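Local coordinates for protein Xaa-Pro dipeptidase (Pyrococcus horikoshii, PDB 1WY2) that probably splits Xaa-Pro dipeptides with a nonpolar N-terminal residue to release proline, working as a homodimeric metallopeptidase with two metal ions per subunit, at residues A[80-85]-A[99-104]; A[188-193]-A[197-202]; A[244-249]-A[273-278]. All coordinates share one frame; numbering follows the deposited sequence.

How the interactions relate
Interactions 1, 2 and 3 follow one another along the chain without interleaving. Interaction 1 belongs to the creatinase/prolidase N-terminal domain, where helices 78-85 and 99-108 meet beside a mixed sheet. The other two sit in the M24 metallopeptidase part: interaction 2 within the loop joining strands 184-187 and 208-217, interaction 3 between helix 235-254 and the end of helix 261-274. Their centres are about 23 Å apart, whereas the centre of interaction 1 is about 45 Å from that of interaction 2 and 50 Å from that of interaction 3. None touches another; interaction 2 comes nearer the metal centre, while interaction 3 lies on the surface.

Interaction 1. Residues A[80-85]-A[99-104]; sequences EFYKAL and YGFIEE
Tyr82 reaches from helix 78-85 to Phe101 and Glu104 of helix 99-108, two helices of the creatinase/prolidase N-terminal domain that meet beside strand 22-25 of its mixed sheet. The short segments run at 61° to each other with their axes 12.6 Å apart, a wide gap that aromatic side chains bridge. Tyr82 does most of this: with CG anti to its carbonyl carbon (chi1 -64°), the ring extends across until OH stands 3.5 Å from Phe101 CE1. No hydrogen bond joins the two helices in this contact, and the Tyr82 hydroxyl meets carbon here.

Phe101 approaches from the other helix, and its ring edge receives Phe81 CE2, which is 3.8 Å from Phe101 CZ; the two phenylalanines cross at about a right angle. Both also touch Leu24 on the sheet and the ring of Tyr44, that of Tyr44 lying almost parallel to Phe101. The Glu104 chain bends at its second torsion and carries its carboxylate off to a salt bridge with Lys108, so it is the aliphatic base that faces the tyrosine: Glu104 CB lies 3.3 Å from Tyr82 OH and 3.7 Å from Tyr82 CZ.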
# COMPACT_ATOMS: atom_id res chain seq x y z
N GLU A 80 -12.89 22.38 -9.12
CA GLU A 80 -13.45 22.11 -10.44
C GLU A 80 -14.21 20.79 -10.40
O GLU A 80 -15.26 20.64 -11.04
CB GLU A 80 -12.33 22.03 -11.48
CG GLU A 80 -11.52 23.30 -11.62
CD GLU A 80 -10.34 23.13 -12.56
OE1 GLU A 80 -10.56 22.76 -13.74
OE2 GLU A 80 -9.20 23.37 -12.13
N PHE A 81 -13.67 19.83 -9.65
CA PHE A 81 -14.30 18.52 -9.51
C PHE A 81 -15.61 18.65 -8.74
O PHE A 81 -16.65 18.17 -9.19
CB PHE A 81 -13.36 17.57 -8.76
CG PHE A 81 -13.98 16.23 -8.45
CD1 PHE A 81 -14.32 15.35 -9.48
CD2 PHE A 81 -14.27 15.87 -7.14
CE1 PHE A 81 -14.93 14.13 -9.21
CE2 PHE A 81 -14.88 14.65 -6.86
CZ PHE A 81 -15.21 13.78 -7.89
N TYR A 82 -15.56 19.31 -7.59
CA TYR A 82 -16.75 19.49 -6.76
C TYR A 82 -17.85 20.23 -7.49
O TYR A 82 -19.04 20.00 -7.24
CB TYR A 82 -16.38 20.23 -5.47
CG TYR A 82 -15.44 19.45 -4.58
CD1 TYR A 82 -15.78 18.18 -4.12
CD2 TYR A 82 -14.20 19.97 -4.22
CE1 TYR A 82 -14.91 17.45 -3.32
CE2 TYR A 82 -13.32 19.24 -3.42
CZ TYR A 82 -13.68 17.98 -2.97
OH TYR A 82 -12.82 17.25 -2.18
N LYS A 83 -17.47 21.13 -8.40
CA LYS A 83 -18.46 21.89 -9.15
C LYS A 83 -19.26 20.95 -10.04
O LYS A 83 -20.46 21.14 -10.25
CB LYS A 83 -17.77 22.96 -10.01
CG LYS A 83 -18.74 23.86 -10.75
CD LYS A 83 -18.03 25.02 -11.42
CE LYS A 83 -19.02 25.96 -12.08
NZ LYS A 83 -18.35 27.14 -12.68
N ALA A 84 -18.59 19.92 -10.56
CA ALA A 84 -19.23 18.94 -11.43
C ALA A 84 -20.26 18.13 -10.64
O ALA A 84 -21.23 17.63 -11.21
CB ALA A 84 -18.19 18.02 -12.04
N LEU A 85 -20.03 18.00 -9.34
CA LEU A 85 -20.91 17.24 -8.47
C LEU A 85 -22.10 18.07 -7.95
O LEU A 85 -23.05 17.51 -7.42
CB LEU A 85 -20.12 16.69 -7.27
CG LEU A 85 -19.18 15.49 -7.47
CD1 LEU A 85 -20.00 14.22 -7.59
CD2 LEU A 85 -18.32 15.69 -8.71
N TYR A 99 -13.22 9.84 5.48
CA TYR A 99 -14.00 10.85 6.19
C TYR A 99 -13.74 12.27 5.68
O TYR A 99 -14.69 13.01 5.38
CB TYR A 99 -13.67 10.78 7.68
CG TYR A 99 -14.39 11.81 8.53
CD1 TYR A 99 -15.75 11.70 8.77
CD2 TYR A 99 -13.70 12.88 9.09
CE1 TYR A 99 -16.42 12.64 9.55
CE2 TYR A 99 -14.35 13.83 9.87
CZ TYR A 99 -15.71 13.70 10.10
OH TYR A 99 -16.36 14.63 10.88
N GLY A 100 -12.47 12.65 5.58
CA GLY A 100 -12.12 13.98 5.12
C GLY A 100 -12.69 14.34 3.77
O GLY A 100 -13.17 15.46 3.56
N PHE A 101 -12.64 13.39 2.84
CA PHE A 101 -13.15 13.62 1.49
C PHE A 101 -14.67 13.78 1.51
O PHE A 101 -15.22 14.63 0.81
CB PHE A 101 -12.76 12.45 0.59
CG PHE A 101 -13.03 12.70 -0.86
CD1 PHE A 101 -12.29 13.64 -1.57
CD2 PHE A 101 -14.04 12.00 -1.52
CE1 PHE A 101 -12.56 13.88 -2.92
CE2 PHE A 101 -14.31 12.24 -2.87
CZ PHE A 101 -13.57 13.19 -3.57
N ILE A 102 -15.34 12.96 2.31
CA ILE A 102 -16.79 13.02 2.42
C ILE A 102 -17.25 14.37 2.98
O ILE A 102 -18.27 14.91 2.56
CB ILE A 102 -17.34 11.89 3.31
CG1 ILE A 102 -17.10 10.54 2.62
CG2 ILE A 102 -18.82 12.11 3.58
CD1 ILE A 102 -17.52 9.35 3.44
N GLU A 103 -16.49 14.90 3.94
CA GLU A 103 -16.84 16.19 4.52
C GLU A 103 -16.73 17.28 3.46
O GLU A 103 -17.52 18.22 3.45
CB GLU A 103 -15.92 16.50 5.71
CG GLU A 103 -16.20 15.64 6.93
CD GLU A 103 -17.64 15.72 7.39
OE1 GLU A 103 -18.12 16.84 7.68
OE2 GLU A 103 -18.30 14.66 7.46
N GLU A 104 -15.76 17.14 2.57
CA GLU A 104 -15.57 18.10 1.48
C GLU A 104 -16.79 18.06 0.57
O GLU A 104 -17.34 19.10 0.22
CB GLU A 104 -14.32 17.75 0.67
CG GLU A 104 -13.01 18.14 1.32
CD GLU A 104 -12.77 19.64 1.30
OE1 GLU A 104 -13.57 20.37 1.93
OE2 GLU A 104 -11.80 20.08 0.66

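Interaction 2. Residues A[188-193]-A[197-202]; sequences GYRSAL and VASDKR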
# COMPACT_ATOMS: atom_id res chain seq x y z
N GLY A 188 11.78 -21.00 12.31
CA GLY A 188 11.87 -21.29 13.73
C GLY A 188 10.71 -20.69 14.50
O GLY A 188 9.55 -20.81 14.09
N TYR A 189 11.01 -20.04 15.62
CA TYR A 189 9.96 -19.45 16.43
C TYR A 189 9.12 -18.44 15.64
O TYR A 189 7.98 -18.18 15.99
CB TYR A 189 10.55 -18.76 17.67
CG TYR A 189 11.32 -17.49 17.38
CD1 TYR A 189 12.64 -17.54 16.94
CD2 TYR A 189 10.71 -16.24 17.52
CE1 TYR A 189 13.34 -16.37 16.65
CE2 TYR A 189 11.40 -15.07 17.23
CZ TYR A 189 12.71 -15.14 16.80
OH TYR A 189 13.39 -13.98 16.50
N ARG A 190 9.69 -17.88 14.57
CA ARG A 190 8.95 -16.91 13.77
C ARG A 190 7.83 -17.55 12.96
O ARG A 190 6.89 -16.87 12.56
CB ARG A 190 9.88 -16.14 12.83
CG ARG A 190 10.94 -15.32 13.55
CD ARG A 190 11.53 -14.22 12.66
NE ARG A 190 10.60 -13.10 12.48
CZ ARG A 190 9.92 -12.86 11.36
NH1 ARG A 190 10.06 -13.64 10.30
NH2 ARG A 190 9.09 -11.82 11.31
N SER A 191 7.92 -18.86 12.72
CA SER A 191 6.87 -19.53 11.95
C SER A 191 5.55 -19.54 12.73
O SER A 191 4.49 -19.85 12.18
CB SER A 191 7.30 -20.96 11.58
OG SER A 191 7.58 -21.76 12.71
N ALA A 192 5.62 -19.17 14.01
CA ALA A 192 4.45 -19.11 14.88
C ALA A 192 3.72 -17.77 14.72
O ALA A 192 2.65 -17.56 15.30
CB ALA A 192 4.86 -19.30 16.34
N LEU A 193 4.30 -16.88 13.93
CA LEU A 193 3.70 -15.57 13.66
C LEU A 193 3.04 -15.66 12.29
O LEU A 193 3.73 -15.71 11.28
CB LEU A 193 4.80 -14.49 13.63
CG LEU A 193 5.69 -14.42 14.87
CD1 LEU A 193 6.82 -13.43 14.64
CD2 LEU A 193 4.85 -14.01 16.08
N VAL A 197 6.61 -11.36 8.45
CA VAL A 197 7.34 -10.89 7.27
C VAL A 197 8.83 -11.19 7.43
O VAL A 197 9.39 -11.09 8.53
CB VAL A 197 7.12 -9.38 7.07
CG1 VAL A 197 7.97 -8.86 5.91
CG2 VAL A 197 5.64 -9.12 6.78
N ALA A 198 9.48 -11.56 6.33
CA ALA A 198 10.90 -11.89 6.34
C ALA A 198 11.71 -10.87 7.14
O ALA A 198 11.55 -9.67 6.95
CB ALA A 198 11.43 -11.97 4.91
N SER A 199 12.57 -11.37 8.02
CA SER A 199 13.39 -10.49 8.87
C SER A 199 14.88 -10.78 8.76
O SER A 199 15.34 -11.50 7.88
CB SER A 199 12.95 -10.64 10.33
OG SER A 199 13.38 -11.88 10.87
N ASP A 200 15.66 -10.19 9.68
CA ASP A 200 17.10 -10.39 9.67
C ASP A 200 17.52 -11.70 10.32
O ASP A 200 18.70 -12.07 10.29
CB ASP A 200 17.80 -9.22 10.37
CG ASP A 200 17.70 -7.93 9.58
OD1 ASP A 200 18.11 -7.93 8.40
OD2 ASP A 200 17.21 -6.93 10.13
N LYS A 201 16.56 -12.42 10.89
CA LYS A 201 16.85 -13.69 11.53
C LYS A 201 17.45 -14.66 10.53
O LYS A 201 17.02 -14.72 9.38
CB LYS A 201 15.57 -14.32 12.11
CG LYS A 201 15.79 -15.72 12.69
CD LYS A 201 14.48 -16.35 13.15
CE LYS A 201 14.72 -17.72 13.78
NZ LYS A 201 15.35 -18.69 12.84
N ARG A 202 18.45 -15.42 10.96
CA ARG A 202 19.06 -16.40 10.08
C ARG A 202 18.42 -17.75 10.33
O ARG A 202 18.13 -18.12 11.47
CB ARG A 202 20.58 -16.46 10.30
CG ARG A 202 21.30 -15.25 9.70
CD ARG A 202 22.81 -15.35 9.81
NE ARG A 202 23.45 -14.17 9.23
CZ ARG A 202 23.54 -13.91 7.93
NH1 ARG A 202 23.02 -14.75 7.04
NH2 ARG A 202 24.13 -12.80 7.51
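Arg190 directs its guanidinium at the backbone carbonyl of Val197, and both terminal nitrogens bond to that oxygen: NH2 at 2.9 Å and NH1 at 3.2 Å from Val197 O. Both bonds are strongly bent, 127° and 121° at the hydrogen for NH2 and NH1, and weak. A bend at the third torsion (chi3 74°) turns the group toward Val197. The charge finds a stronger partner in Glu160, which forms a salt bridge with Arg190 NH1.

Ser199 OG sits over one face of the guanidinium, 3.4 Å from Arg190 NE, without a hydrogen bond between them. It accepts instead from Lys201 N, closing an ST turn, and also bonds Glu160, which thus ties arginine and serine together.

The apolar packing comes from the lysine. Its methylenes slide past Arg190 and Tyr189 in opposite directions, with Lys201 CD 3.7 Å from Arg190 CD and Lys201 CE 3.5 Å from Tyr189 CE1. Beyond them Lys201 NZ bends off to Ser187 and Asp207.

Together these contacts fold back the loop between strands 184-187 and 208-217 of the M24 pita-bread fold, with the side chain of Val197 about 9 Å from that of metal-binding Asp212.

Interaction 3. Residues A[244-249]-A[273-278]; sequences VLEAQK and AEYGYG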
# COMPACT_ATOMS: atom_id res chain seq x y z
N VAL A 244 -2.49 -29.82 9.54
CA VAL A 244 -2.80 -28.70 8.65
C VAL A 244 -2.99 -29.22 7.22
O VAL A 244 -3.89 -28.78 6.51
CB VAL A 244 -1.68 -27.64 8.68
CG1 VAL A 244 -1.95 -26.57 7.62
CG2 VAL A 244 -1.61 -26.99 10.06
N LEU A 245 -2.14 -30.16 6.81
CA LEU A 245 -2.24 -30.73 5.47
C LEU A 245 -3.59 -31.42 5.27
O LEU A 245 -4.23 -31.28 4.23
CB LEU A 245 -1.11 -31.74 5.24
CG LEU A 245 -1.09 -32.44 3.87
CD1 LEU A 245 -0.83 -31.41 2.78
CD2 LEU A 245 -0.02 -33.51 3.87
N GLU A 246 -4.01 -32.17 6.28
CA GLU A 246 -5.28 -32.88 6.21
C GLU A 246 -6.44 -31.90 6.10
O GLU A 246 -7.35 -32.08 5.28
CB GLU A 246 -5.46 -33.74 7.46
CG GLU A 246 -6.73 -34.58 7.45
CD GLU A 246 -7.02 -35.20 8.80
OE1 GLU A 246 -6.06 -35.41 9.58
OE2 GLU A 246 -8.20 -35.50 9.09
N ALA A 247 -6.41 -30.86 6.93
CA ALA A 247 -7.47 -29.85 6.93
C ALA A 247 -7.51 -29.08 5.61
O ALA A 247 -8.59 -28.82 5.08
CB ALA A 247 -7.25 -28.88 8.09
N GLN A 248 -6.34 -28.73 5.08
CA GLN A 248 -6.29 -27.98 3.83
C GLN A 248 -6.82 -28.83 2.68
O GLN A 248 -7.63 -28.36 1.88
CB GLN A 248 -4.85 -27.53 3.55
CG GLN A 248 -4.71 -26.34 2.59
CD GLN A 248 -4.59 -26.74 1.13
OE1 GLN A 248 -4.47 -27.92 0.81
NE2 GLN A 248 -4.59 -25.76 0.24
N LYS A 249 -6.38 -30.08 2.61
CA LYS A 249 -6.83 -30.97 1.55
C LYS A 249 -8.34 -31.19 1.59
O LYS A 249 -9.01 -31.14 0.56
CB LYS A 249 -6.12 -32.32 1.65
CG LYS A 249 -4.69 -32.31 1.17
CD LYS A 249 -4.05 -33.69 1.29
CE LYS A 249 -4.84 -34.73 0.50
NZ LYS A 249 -4.30 -36.10 0.71
N ALA A 273 -9.82 -28.54 15.30
CA ALA A 273 -10.35 -28.50 16.66
C ALA A 273 -10.45 -29.90 17.26
O ALA A 273 -10.22 -30.08 18.46
CB ALA A 273 -11.73 -27.83 16.65
N GLU A 274 -10.77 -30.89 16.43
CA GLU A 274 -10.88 -32.27 16.90
C GLU A 274 -9.55 -32.78 17.44
O GLU A 274 -9.52 -33.62 18.34
CB GLU A 274 -11.36 -33.19 15.77
CG GLU A 274 -12.83 -33.06 15.44
CD GLU A 274 -13.29 -34.10 14.43
OE1 GLU A 274 -12.81 -34.08 13.28
OE2 GLU A 274 -14.13 -34.95 14.80
N TYR A 275 -8.45 -32.28 16.89
CA TYR A 275 -7.13 -32.68 17.35
C TYR A 275 -6.72 -31.88 18.58
O TYR A 275 -5.67 -32.12 19.16
CB TYR A 275 -6.08 -32.49 16.25
CG TYR A 275 -6.12 -33.53 15.15
CD1 TYR A 275 -6.76 -33.27 13.93
CD2 TYR A 275 -5.54 -34.78 15.33
CE1 TYR A 275 -6.80 -34.23 12.92
CE2 TYR A 275 -5.57 -35.75 14.32
CZ TYR A 275 -6.20 -35.47 13.12
OH TYR A 275 -6.23 -36.41 12.12
N GLY A 276 -7.56 -30.93 18.98
CA GLY A 276 -7.28 -30.12 20.16
C GLY A 276 -6.44 -28.88 19.91
O GLY A 276 -5.96 -28.26 20.86
N TYR A 277 -6.27 -28.51 18.64
CA TYR A 277 -5.47 -27.34 18.28
C TYR A 277 -6.32 -26.15 17.84
O TYR A 277 -5.80 -25.19 17.27
CB TYR A 277 -4.51 -27.70 17.14
CG TYR A 277 -3.31 -28.52 17.57
CD1 TYR A 277 -2.24 -27.92 18.23
CD2 TYR A 277 -3.24 -29.88 17.31
CE1 TYR A 277 -1.12 -28.66 18.62
CE2 TYR A 277 -2.13 -30.64 17.70
CZ TYR A 277 -1.07 -30.02 18.36
OH TYR A 277 0.03 -30.75 18.75
N GLY A 278 -7.62 -26.20 18.12
CA GLY A 278 -8.51 -25.12 17.72
C GLY A 278 -8.09 -23.72 18.13
O GLY A 278 -8.24 -22.77 17.36
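Tyr275 donates its phenol proton to the carboxylate of Glu246, with Tyr275 OH 2.7 Å from Glu246 OE1. Glu246 and Tyr275 are the only pair that touches across the two segments, and this is their only hydrogen bond. The carboxylate offers the syn lone pair of OE1, on the side of its other oxygen, and Glu246 OE2 stays 3.7 Å from Tyr275 OH. The carboxylate and ring planes stand almost perpendicular, 86° apart, and the two side chains cross at a slant.

Each group gets there by a simple path. Glu246 has CG anti to its backbone N (chi1 -177°) and runs extended from there, carrying the acid well clear of helix 235-254, while the side chain also touches Ile271. Tyr275 holds CG anti to its carbonyl carbon, which sends the ring back toward that helix. The donated bond would favour the charged form of Glu246, although the carboxylate of Glu274 is a second negative group nearby, its OE1 lying 6.4 Å from Glu246 OE2.

Behind Tyr275 the chain turns sharply. Gly276 takes a positive phi of 87°, and Gly276 N bonds to Ala273 O at 2.8 Å. Past the turn, Tyr277 packs on Ile272, Ile319 and Ile321 and bonds Glu239 through its hydroxyl, linking the outgoing loop to helix 235-254 as well. Deeper in, Ala247 touches Ile271 and Ile272, and Val244 lies against strands 312-321 and 325-336. The surface bond thus borders the packing of two successive helices in the M24 pita-bread fold, the second of which ends in a Schellman motif.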